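Local atomic coordinates of tRNA (guanine-N(1)-)-methyltransferase (Aquifex aeolicus, PDB entry 1OY5), a protein that probably transfers a methyl group from S-adenosyl-L-methionine to N1 of guanosine-37 in tRNA. Residues A[76-79]-A[83-86]; A[25-30]-A[152-157]; A[16-21]-A[141-146]. One frame throughout, in Å; residues are numbered along the deposited sequence.

Contact 1 (A[76-79]-A[83-86]); sequences YVVE and KPFV
Val77 and Val78 pack on Pro84 at the turn that carries the chain from the end of helix 67-81 into strand 85-89, a helix-to-strand step of an alpha/beta domain. The closer touch is made by Val78. Its CG2 methyl lies 3.8 Å from Pro84 CD. The same methyl is 4.1 Å from Lys83 CA, so one branch meets both the backbone ahead of the proline and the CD corner of its ring. The Val78 side chain runs at about a right angle to the proline. Val77 meets the next ring atom: CG1, anti to the backbone N (chi1 -179°), is the branch that reaches Pro84 CG, at 4.1 Å.

Strand 85-89 belongs to the parallel sheet of this TrmD-family domain of the SPOUT clan, between strands 109-114 and 130-131. Met111 of strand 109-114 touches both Val77 and Pro84, and so ties the turn to the sheet. On the helix, Tyr74 packs on Lys83 and Pro84. The Lys83 CB points away from the helix, and this end of the contact is exposed. No hydrogen bond joins the two segments.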
ATOM      1  N   TYR A  76     -18.515  -9.748 -17.552  1.00 23.81           N
ATOM      2  CA  TYR A  76     -19.473  -8.689 -17.252  1.00 24.12           C
ATOM      3  C   TYR A  76     -18.883  -7.321 -17.596  1.00 23.63           C
ATOM      4  O   TYR A  76     -19.511  -6.545 -18.293  1.00 23.45           O
ATOM      5  CB  TYR A  76     -19.896  -8.777 -15.773  1.00 24.49           C
ATOM      6  CG  TYR A  76     -20.574  -7.562 -15.183  1.00 26.26           C
ATOM      7  CD1 TYR A  76     -19.832  -6.555 -14.594  1.00 28.73           C
ATOM      8  CD2 TYR A  76     -21.947  -7.462 -15.146  1.00 28.02           C
ATOM      9  CE1 TYR A  76     -20.443  -5.469 -14.013  1.00 29.97           C
ATOM     10  CE2 TYR A  76     -22.567  -6.391 -14.583  1.00 29.28           C
ATOM     11  CZ  TYR A  76     -21.805  -5.378 -14.008  1.00 32.52           C
ATOM     12  OH  TYR A  76     -22.397  -4.244 -13.424  1.00 36.10           O
ATOM     13  N   VAL A  77     -17.656  -7.060 -17.174  1.00 23.65           N
ATOM     14  CA  VAL A  77     -17.000  -5.775 -17.443  1.00 24.12           C
ATOM     15  C   VAL A  77     -16.889  -5.532 -18.948  1.00 24.81           C
ATOM     16  O   VAL A  77     -17.234  -4.438 -19.451  1.00 24.24           O
ATOM     17  CB  VAL A  77     -15.591  -5.705 -16.803  1.00 24.19           C
ATOM     18  CG1 VAL A  77     -14.941  -4.385 -17.073  1.00 23.73           C
ATOM     19  CG2 VAL A  77     -15.665  -5.941 -15.280  1.00 24.33           C
ATOM     20  N   VAL A  78     -16.462  -6.577 -19.666  1.00 24.93           N
ATOM     21  CA  VAL A  78     -16.289  -6.498 -21.107  1.00 25.39           C
ATOM     22  C   VAL A  78     -17.589  -6.148 -21.832  1.00 25.86           C
ATOM     23  O   VAL A  78     -17.591  -5.278 -22.687  1.00 24.44           O
ATOM     24  CB  VAL A  78     -15.747  -7.834 -21.660  1.00 26.17           C
ATOM     25  CG1 VAL A  78     -15.841  -7.885 -23.193  1.00 25.04           C
ATOM     26  CG2 VAL A  78     -14.305  -8.081 -21.181  1.00 26.99           C
ATOM     27  N   GLU A  79     -18.688  -6.822 -21.456  1.00 26.95           N
ATOM     28  CA  GLU A  79     -20.009  -6.612 -22.056  1.00 27.61           C
ATOM     29  C   GLU A  79     -20.578  -5.244 -21.722  1.00 27.40           C
ATOM     30  O   GLU A  79     -21.039  -4.555 -22.607  1.00 27.89           O
ATOM     31  CB  GLU A  79     -21.006  -7.670 -21.580  1.00 28.22           C
ATOM     32  CG  GLU A  79     -20.459  -9.085 -21.565  1.00 31.87           C
ATOM     33  CD  GLU A  79     -21.523 -10.176 -21.312  1.00 38.21           C
ATOM     34  OE1 GLU A  79     -22.614 -10.172 -22.002  1.00 40.13           O
ATOM     35  OE2 GLU A  79     -21.239 -11.064 -20.447  1.00 38.09           O
ATOM     36  N   LYS A  83     -13.656  -3.720 -22.859  1.00 22.34           N
ATOM     37  CA  LYS A  83     -12.577  -4.588 -22.477  1.00 22.54           C
ATOM     38  C   LYS A  83     -11.598  -3.813 -21.686  1.00 21.59           C
ATOM     39  O   LYS A  83     -11.210  -2.767 -22.102  1.00 21.03           O
ATOM     40  CB  LYS A  83     -11.882  -5.075 -23.726  1.00 23.13           C
ATOM     41  CG  LYS A  83     -10.834  -6.095 -23.524  1.00 24.08           C
ATOM     42  CD  LYS A  83     -10.295  -6.432 -24.893  1.00 27.11           C
ATOM     43  CE  LYS A  83      -9.322  -7.547 -24.865  1.00 27.66           C
ATOM     44  NZ  LYS A  83      -7.987  -6.944 -24.857  1.00 29.90           N
ATOM     45  N   PRO A  84     -11.246  -4.307 -20.510  1.00 21.61           N
ATOM     46  CA  PRO A  84     -10.276  -3.648 -19.661  1.00 21.81           C
ATOM     47  C   PRO A  84      -8.852  -4.133 -19.773  1.00 22.47           C
ATOM     48  O   PRO A  84      -8.591  -5.321 -20.015  1.00 23.84           O
ATOM     49  CB  PRO A  84     -10.797  -4.009 -18.287  1.00 21.03           C
ATOM     50  CG  PRO A  84     -11.230  -5.348 -18.465  1.00 21.96           C
ATOM     51  CD  PRO A  84     -11.845  -5.464 -19.826  1.00 21.25           C
ATOM     52  N   PHE A  85      -7.927  -3.212 -19.540  1.00 21.99           N
ATOM     53  CA  PHE A  85      -6.539  -3.572 -19.409  1.00 22.25           C
ATOM     54  C   PHE A  85      -6.486  -4.269 -18.055  1.00 23.02           C
ATOM     55  O   PHE A  85      -6.868  -3.671 -17.058  1.00 23.58           O
ATOM     56  CB  PHE A  85      -5.698  -2.303 -19.408  1.00 22.11           C
ATOM     57  CG  PHE A  85      -4.264  -2.541 -19.206  1.00 21.28           C
ATOM     58  CD1 PHE A  85      -3.719  -2.429 -17.946  1.00 23.00           C
ATOM     59  CD2 PHE A  85      -3.452  -2.898 -20.263  1.00 20.95           C
ATOM     60  CE1 PHE A  85      -2.377  -2.640 -17.751  1.00 24.12           C
ATOM     61  CE2 PHE A  85      -2.089  -3.100 -20.091  1.00 21.34           C
ATOM     62  CZ  PHE A  85      -1.547  -2.961 -18.852  1.00 24.12           C
ATOM     63  N   VAL A  86      -6.070  -5.523 -17.996  1.00 23.44           N
ATOM     64  CA  VAL A  86      -6.188  -6.247 -16.747  1.00 24.42           C
ATOM     65  C   VAL A  86      -4.921  -6.297 -15.922  1.00 25.70           C
ATOM     66  O   VAL A  86      -3.878  -6.790 -16.367  1.00 25.25           O
ATOM     67  CB  VAL A  86      -6.729  -7.694 -16.969  1.00 24.74           C
ATOM     68  CG1 VAL A  86      -6.874  -8.444 -15.624  1.00 23.25           C
ATOM     69  CG2 VAL A  86      -8.056  -7.651 -17.701  1.00 23.33           C
TER

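Contact 2 (A[25-30]-A[152-157]); sequences GIVKQA and AVSRVL
Ile26 of helix 25-33 meets Arg155 near the end of helix 143-155, and its side chain can be followed outward. CB points toward the other helix. The chain then forks. The CG2 branch does the touching: it is 3.9 Å from Arg155 CB and 4.0 Å from Arg155 CA. It stands anti to the backbone N of Ile26, which carries it across to the arginine. The other branch, CG1 to CD1, leads away from helix 143-155. Elsewhere Ile26 packs on Val160, and on Ser140 of the second subunit.

Only the root of Arg155 takes part. Its CG sits between the backbone N and the carbonyl carbon (chi1 67°), and the chain bends again at chi3, so the guanidinium end leaves the contact. Arg155 also packs on Leu161, and on Ile138 of the second subunit.

Ser154 faces Val27 and Ala30, three residues apart on helix 25-33. Its CB is 4.2 Å from Ala30 CB, and its OG is 4.2 Å from Val27 CG2. Val36 of strand 36-42 touches Ser154 and Ala30 as well, so this helix pair rests against an edge strand of the sheet.

The helices meet through small and apolar groups, with no hydrogen bond between them. The buried Ser154 OG is satisfied within its own helix by Ile150 O, so the serine can face methyl groups without a polar partner across the contact.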
ATOM      1  N   GLY A  25     -10.150  12.206   0.194  1.00 19.79           N
ATOM      2  CA  GLY A  25      -8.938  12.560  -0.500  1.00 20.50           C
ATOM      3  C   GLY A  25      -9.070  12.813  -1.988  1.00 20.55           C
ATOM      4  O   GLY A  25     -10.099  13.241  -2.477  1.00 21.52           O
ATOM      5  N   ILE A  26      -7.977  12.559  -2.684  1.00 20.81           N
ATOM      6  CA  ILE A  26      -7.825  12.831  -4.086  1.00 21.17           C
ATOM      7  C   ILE A  26      -8.689  11.933  -4.914  1.00 20.73           C
ATOM      8  O   ILE A  26      -9.077  12.296  -5.996  1.00 21.20           O
ATOM      9  CB  ILE A  26      -6.342  12.667  -4.460  1.00 21.25           C
ATOM     10  CG1 ILE A  26      -5.475  13.425  -3.459  1.00 22.55           C
ATOM     11  CG2 ILE A  26      -6.046  13.245  -5.791  1.00 22.75           C
ATOM     12  CD1 ILE A  26      -5.979  14.804  -3.113  1.00 23.67           C
ATOM     13  N   VAL A  27      -8.990  10.747  -4.426  1.00 21.18           N
ATOM     14  CA  VAL A  27      -9.798   9.832  -5.213  1.00 20.74           C
ATOM     15  C   VAL A  27     -11.204  10.392  -5.277  1.00 21.14           C
ATOM     16  O   VAL A  27     -11.841  10.358  -6.319  1.00 21.72           O
ATOM     17  CB  VAL A  27      -9.782   8.392  -4.682  1.00 19.95           C
ATOM     18  CG1 VAL A  27     -10.884   7.552  -5.351  1.00 19.71           C
ATOM     19  CG2 VAL A  27      -8.457   7.786  -4.967  1.00 19.64           C
ATOM     20  N   LYS A  28     -11.672  10.944  -4.171  1.00 21.33           N
ATOM     21  CA  LYS A  28     -13.010  11.509  -4.133  1.00 21.90           C
ATOM     22  C   LYS A  28     -13.101  12.753  -5.011  1.00 21.30           C
ATOM     23  O   LYS A  28     -14.072  12.964  -5.693  1.00 21.85           O
ATOM     24  CB  LYS A  28     -13.393  11.823  -2.707  1.00 21.73           C
ATOM     25  CG  LYS A  28     -14.716  12.475  -2.529  1.00 25.22           C
ATOM     26  CD  LYS A  28     -14.693  13.266  -1.167  1.00 30.60           C
ATOM     27  CE  LYS A  28     -15.919  14.161  -0.973  1.00 31.85           C
ATOM     28  NZ  LYS A  28     -15.617  15.305  -0.056  1.00 33.87           N
ATOM     29  N   GLN A  29     -12.066  13.559  -4.989  1.00 21.12           N
ATOM     30  CA  GLN A  29     -11.973  14.741  -5.809  1.00 21.30           C
ATOM     31  C   GLN A  29     -12.014  14.338  -7.287  1.00 21.01           C
ATOM     32  O   GLN A  29     -12.824  14.857  -8.067  1.00 21.07           O
ATOM     33  CB  GLN A  29     -10.653  15.414  -5.484  1.00 22.01           C
ATOM     34  CG  GLN A  29     -10.427  16.710  -6.103  1.00 24.67           C
ATOM     35  CD  GLN A  29      -9.291  17.415  -5.430  1.00 30.48           C
ATOM     36  OE1 GLN A  29      -9.198  17.391  -4.189  1.00 34.22           O
ATOM     37  NE2 GLN A  29      -8.412  18.056  -6.228  1.00 33.21           N
ATOM     38  N   ALA A  30     -11.170  13.387  -7.675  1.00 19.93           N
ATOM     39  CA  ALA A  30     -11.184  12.902  -9.043  1.00 19.92           C
ATOM     40  C   ALA A  30     -12.599  12.424  -9.440  1.00 19.59           C
ATOM     41  O   ALA A  30     -13.084  12.693 -10.563  1.00 19.14           O
ATOM     42  CB  ALA A  30     -10.186  11.788  -9.215  1.00 19.98           C
ATOM     43  N   ALA A 152      -2.441   6.649  -6.870  1.00 22.68           N
ATOM     44  CA  ALA A 152      -1.309   7.174  -7.627  1.00 22.34           C
ATOM     45  C   ALA A 152      -1.721   7.718  -8.986  1.00 22.28           C
ATOM     46  O   ALA A 152      -1.305   8.807  -9.390  1.00 21.60           O
ATOM     47  CB  ALA A 152      -0.221   6.093  -7.793  1.00 21.89           C
ATOM     48  N   VAL A 153      -2.511   6.926  -9.685  1.00 23.08           N
ATOM     49  CA  VAL A 153      -3.010   7.257 -10.998  1.00 24.68           C
ATOM     50  C   VAL A 153      -3.913   8.498 -10.982  1.00 25.55           C
ATOM     51  O   VAL A 153      -3.741   9.421 -11.791  1.00 25.67           O
ATOM     52  CB  VAL A 153      -3.759   6.069 -11.591  1.00 24.79           C
ATOM     53  CG1 VAL A 153      -4.524   6.493 -12.795  1.00 26.45           C
ATOM     54  CG2 VAL A 153      -2.769   4.959 -11.961  1.00 25.25           C
ATOM     55  N   SER A 154      -4.825   8.537 -10.022  1.00 26.55           N
ATOM     56  CA  SER A 154      -5.789   9.618  -9.904  1.00 27.27           C
ATOM     57  C   SER A 154      -5.127  10.931  -9.681  1.00 28.22           C
ATOM     58  O   SER A 154      -5.575  11.932 -10.226  1.00 28.74           O
ATOM     59  CB  SER A 154      -6.752   9.372  -8.750  1.00 27.36           C
ATOM     60  OG  SER A 154      -7.690   8.349  -9.052  1.00 27.20           O
ATOM     61  N   ARG A 155      -4.062  10.953  -8.884  1.00 29.05           N
ATOM     62  CA  ARG A 155      -3.397  12.234  -8.593  1.00 29.95           C
ATOM     63  C   ARG A 155      -2.581  12.819  -9.759  1.00 30.38           C
ATOM     64  O   ARG A 155      -2.366  14.029  -9.799  1.00 30.82           O
ATOM     65  CB  ARG A 155      -2.569  12.191  -7.302  1.00 29.93           C
ATOM     66  CG  ARG A 155      -1.358  11.290  -7.353  1.00 30.27           C
ATOM     67  CD  ARG A 155      -0.458  11.455  -6.170  1.00 28.09           C
ATOM     68  NE  ARG A 155       0.081  12.808  -6.082  1.00 26.75           N
ATOM     69  CZ  ARG A 155       1.076  13.270  -6.826  1.00 25.95           C
ATOM     70  NH1 ARG A 155       1.654  12.495  -7.733  1.00 26.31           N
ATOM     71  NH2 ARG A 155       1.512  14.507  -6.659  1.00 25.43           N
ATOM     72  N   VAL A 156      -2.166  11.993 -10.724  1.00 30.92           N
ATOM     73  CA  VAL A 156      -1.429  12.517 -11.886  1.00 30.10           C
ATOM     74  C   VAL A 156      -2.364  12.752 -13.040  1.00 30.59           C
ATOM     75  O   VAL A 156      -1.918  13.013 -14.152  1.00 30.91           O
ATOM     76  CB  VAL A 156      -0.301  11.587 -12.376  1.00 29.51           C
ATOM     77  CG1 VAL A 156       0.735  11.384 -11.297  1.00 28.26           C
ATOM     78  CG2 VAL A 156      -0.851  10.285 -12.873  1.00 29.00           C
ATOM     79  N   LEU A 157      -3.668  12.623 -12.814  1.00 31.33           N
ATOM     80  CA  LEU A 157      -4.615  12.914 -13.899  1.00 31.56           C
ATOM     81  C   LEU A 157      -4.798  14.418 -14.033  1.00 31.74           C
ATOM     82  O   LEU A 157      -4.861  15.133 -13.053  1.00 32.16           O
ATOM     83  CB  LEU A 157      -5.974  12.282 -13.645  1.00 31.25           C
ATOM     84  CG  LEU A 157      -6.080  10.797 -13.878  1.00 31.03           C
ATOM     85  CD1 LEU A 157      -7.468  10.323 -13.485  1.00 30.33           C
ATOM     86  CD2 LEU A 157      -5.754  10.453 -15.323  1.00 31.37           C
TER

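Contact 3 (A[16-21]-A[141-146]); sequences HIISCY and GGEIVA
The flat carboxylate of Glu143 has isoleucine methyls of helix 15-21 around its stem. Ile17 CD1 stands above one face of the group, displaced toward the stem, 4.4 Å from Glu143 CG. Ile18 CD1 lies beyond CG, 4.5 Å from it and slightly to the other side of the carboxylate plane. The oxygens look outward from this stem: OE1 is hydrogen-bonded to Thr12 OG1, and OE2 forms a salt bridge with Arg116 NH1.

The bend of Glu143 at chi2 (75°) turns the carboxylate back toward Gly141 and leaves CB and CG facing helix 15-21. Ile17 adds a second methyl here, with CG2 4.4 Å from Glu143 CB. Ile18 CD1 also reaches the backbone, 4.4 Å from Glu143 O. These are loose van der Waals contacts. Leu147, one turn further along helix 143-155, packs on Ile17, Ile18 and Tyr21.

Glu143 opens helix 143-155 just after the loop that contains residues 134-139. Those residues, with Gly115, probably bind S-adenosyl-L-methionine, as in related enzymes. In the SPOUT fold such loops belong to the trefoil knot. Gly142 is bonded through its backbone to Gly115, and Glu143 lies close to that glycine. Near by, Tyr21 packs on Ile144 of the second subunit.

Glu143 is thus divided in its chemistry. Its aliphatic part serves the contact between helices, and its buried carboxylate is held by Thr12 and Arg116 near Gly115, which probably lines the cofactor site.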
ATOM      1  N   HIS A  16     -16.330  -3.160   0.077  1.00 23.43           N
ATOM      2  CA  HIS A  16     -16.449  -1.969   0.922  1.00 23.59           C
ATOM      3  C   HIS A  16     -15.145  -1.299   1.241  1.00 21.83           C
ATOM      4  O   HIS A  16     -15.117  -0.128   1.471  1.00 21.04           O
ATOM      5  CB  HIS A  16     -17.287  -2.284   2.176  1.00 24.28           C
ATOM      6  CG  HIS A  16     -18.703  -2.658   1.832  1.00 29.89           C
ATOM      7  ND1 HIS A  16     -19.764  -2.503   2.704  1.00 37.20           N
ATOM      8  CD2 HIS A  16     -19.229  -3.186   0.697  1.00 31.60           C
ATOM      9  CE1 HIS A  16     -20.880  -2.912   2.126  1.00 36.63           C
ATOM     10  NE2 HIS A  16     -20.578  -3.349   0.912  1.00 37.00           N
ATOM     11  N   ILE A  17     -14.052  -2.039   1.234  1.00 21.61           N
ATOM     12  CA  ILE A  17     -12.760  -1.423   1.445  1.00 21.43           C
ATOM     13  C   ILE A  17     -12.519  -0.401   0.342  1.00 21.05           C
ATOM     14  O   ILE A  17     -12.080   0.700   0.613  1.00 21.48           O
ATOM     15  CB  ILE A  17     -11.642  -2.454   1.504  1.00 20.64           C
ATOM     16  CG1 ILE A  17     -11.655  -3.162   2.846  1.00 22.97           C
ATOM     17  CG2 ILE A  17     -10.321  -1.780   1.356  1.00 19.76           C
ATOM     18  CD1 ILE A  17     -10.962  -4.507   2.846  1.00 21.44           C
ATOM     19  N   ILE A  18     -12.842  -0.759  -0.889  1.00 21.42           N
ATOM     20  CA  ILE A  18     -12.629   0.116  -2.020  1.00 22.17           C
ATOM     21  C   ILE A  18     -13.621   1.298  -2.000  1.00 23.09           C
ATOM     22  O   ILE A  18     -13.249   2.449  -2.184  1.00 22.87           O
ATOM     23  CB  ILE A  18     -12.762  -0.683  -3.298  1.00 22.21           C
ATOM     24  CG1 ILE A  18     -11.984  -1.991  -3.183  1.00 21.78           C
ATOM     25  CG2 ILE A  18     -12.326   0.144  -4.512  1.00 22.00           C
ATOM     26  CD1 ILE A  18     -10.553  -1.828  -3.007  1.00 23.39           C
ATOM     27  N   SER A  19     -14.869   1.021  -1.680  1.00 24.31           N
ATOM     28  CA  SER A  19     -15.851   2.067  -1.694  1.00 25.42           C
ATOM     29  C   SER A  19     -15.492   3.007  -0.551  1.00 25.43           C
ATOM     30  O   SER A  19     -15.578   4.203  -0.707  1.00 26.45           O
ATOM     31  CB  SER A  19     -17.289   1.506  -1.614  1.00 25.32           C
ATOM     32  OG  SER A  19     -17.777   1.510  -0.281  1.00 30.71           O
ATOM     33  N   CYS A  20     -15.025   2.502   0.576  1.00 25.19           N
ATOM     34  CA  CYS A  20     -14.665   3.401   1.661  1.00 25.68           C
ATOM     35  C   CYS A  20     -13.448   4.307   1.392  1.00 25.43           C
ATOM     36  O   CYS A  20     -13.364   5.407   1.924  1.00 26.05           O
ATOM     37  CB  CYS A  20     -14.461   2.644   2.950  1.00 25.78           C
ATOM     38  SG  CYS A  20     -13.975   3.768   4.267  1.00 29.98           S
ATOM     39  N   TYR A  21     -12.521   3.893   0.542  1.00 25.52           N
ATOM     40  CA  TYR A  21     -11.324   4.711   0.287  1.00 24.03           C
ATOM     41  C   TYR A  21     -11.668   5.786  -0.703  1.00 24.13           C
ATOM     42  O   TYR A  21     -11.036   6.809  -0.710  1.00 24.14           O
ATOM     43  CB  TYR A  21     -10.151   3.870  -0.229  1.00 23.05           C
ATOM     44  CG  TYR A  21      -8.835   4.647  -0.333  1.00 21.68           C
ATOM     45  CD1 TYR A  21      -8.511   5.330  -1.485  1.00 21.28           C
ATOM     46  CD2 TYR A  21      -7.937   4.706   0.733  1.00 20.40           C
ATOM     47  CE1 TYR A  21      -7.382   6.031  -1.593  1.00 20.88           C
ATOM     48  CE2 TYR A  21      -6.795   5.408   0.645  1.00 19.47           C
ATOM     49  CZ  TYR A  21      -6.509   6.083  -0.532  1.00 23.00           C
ATOM     50  OH  TYR A  21      -5.352   6.840  -0.678  1.00 22.78           O
ATOM     51  N   GLY A 141      -3.789  -9.610   1.213  1.00 23.57           N
ATOM     52  CA  GLY A 141      -4.584  -9.435   0.010  1.00 22.75           C
ATOM     53  C   GLY A 141      -4.173  -8.223  -0.811  1.00 21.98           C
ATOM     54  O   GLY A 141      -3.456  -7.343  -0.316  1.00 21.74           O
ATOM     55  N   GLY A 142      -4.684  -8.163  -2.044  1.00 21.72           N
ATOM     56  CA  GLY A 142      -4.353  -7.134  -3.029  1.00 20.88           C
ATOM     57  C   GLY A 142      -5.129  -5.855  -2.941  1.00 20.40           C
ATOM     58  O   GLY A 142      -4.920  -4.938  -3.705  1.00 21.56           O
ATOM     59  N   GLU A 143      -6.041  -5.772  -2.002  1.00 20.14           N
ATOM     60  CA  GLU A 143      -6.846  -4.569  -1.863  1.00 19.86           C
ATOM     61  C   GLU A 143      -5.987  -3.307  -1.693  1.00 19.64           C
ATOM     62  O   GLU A 143      -6.195  -2.317  -2.338  1.00 19.61           O
ATOM     63  CB  GLU A 143      -7.806  -4.716  -0.685  1.00 18.87           C
ATOM     64  CG  GLU A 143      -9.017  -5.516  -1.000  1.00 18.71           C
ATOM     65  CD  GLU A 143      -8.800  -7.015  -1.099  1.00 21.16           C
ATOM     66  OE1 GLU A 143      -9.728  -7.695  -1.560  1.00 24.61           O
ATOM     67  OE2 GLU A 143      -7.764  -7.566  -0.704  1.00 23.99           O
ATOM     68  N   ILE A 144      -5.063  -3.349  -0.759  1.00 20.54           N
ATOM     69  CA  ILE A 144      -4.186  -2.228  -0.461  1.00 21.08           C
ATOM     70  C   ILE A 144      -3.341  -1.787  -1.668  1.00 21.12           C
ATOM     71  O   ILE A 144      -2.991  -0.617  -1.799  1.00 21.69           O
ATOM     72  CB  ILE A 144      -3.260  -2.645   0.732  1.00 20.92           C
ATOM     73  CG1 ILE A 144      -4.030  -2.550   2.039  1.00 22.88           C
ATOM     74  CG2 ILE A 144      -2.073  -1.793   0.826  1.00 20.90           C
ATOM     75  CD1 ILE A 144      -3.334  -3.273   3.198  1.00 24.98           C
ATOM     76  N   VAL A 145      -3.019  -2.721  -2.545  1.00 21.06           N
ATOM     77  CA  VAL A 145      -2.196  -2.426  -3.694  1.00 21.08           C
ATOM     78  C   VAL A 145      -3.067  -1.840  -4.759  1.00 20.95           C
ATOM     79  O   VAL A 145      -2.653  -0.952  -5.527  1.00 20.86           O
ATOM     80  CB  VAL A 145      -1.442  -3.655  -4.193  1.00 21.05           C
ATOM     81  CG1 VAL A 145      -0.824  -3.398  -5.545  1.00 21.76           C
ATOM     82  CG2 VAL A 145      -0.341  -4.033  -3.162  1.00 21.56           C
ATOM     83  N   ALA A 146      -4.298  -2.302  -4.776  1.00 20.50           N
ATOM     84  CA  ALA A 146      -5.261  -1.763  -5.726  1.00 20.58           C
ATOM     85  C   ALA A 146      -5.502  -0.304  -5.398  1.00 20.44           C
ATOM     86  O   ALA A 146      -5.561   0.544  -6.307  1.00 21.33           O
ATOM     87  CB  ALA A 146      -6.576  -2.546  -5.669  1.00 19.62           C
TER

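In the fold
From the N terminus, helix 15-21 follows strand 6-12 and supplies half of contact 3. Helix 25-33 comes next and supplies half of contact 2. Contact 1 then closes a short loop between helix 67-81 and strand 85-89. It is nested inside the loops of both other contacts. Helix 143-155 comes later and closes contact 3 with its start and contact 2 with its end. The segments of these two alternate, so the loops cross. They also touch, through Val27 CG2 and Tyr21 CE1. Contacts 2 and 3 tie two early helices to one late helix beside the second subunit. Contact 1 lies apart, its centre about 22 Å from that of contact 2 and about 19 Å from that of contact 3.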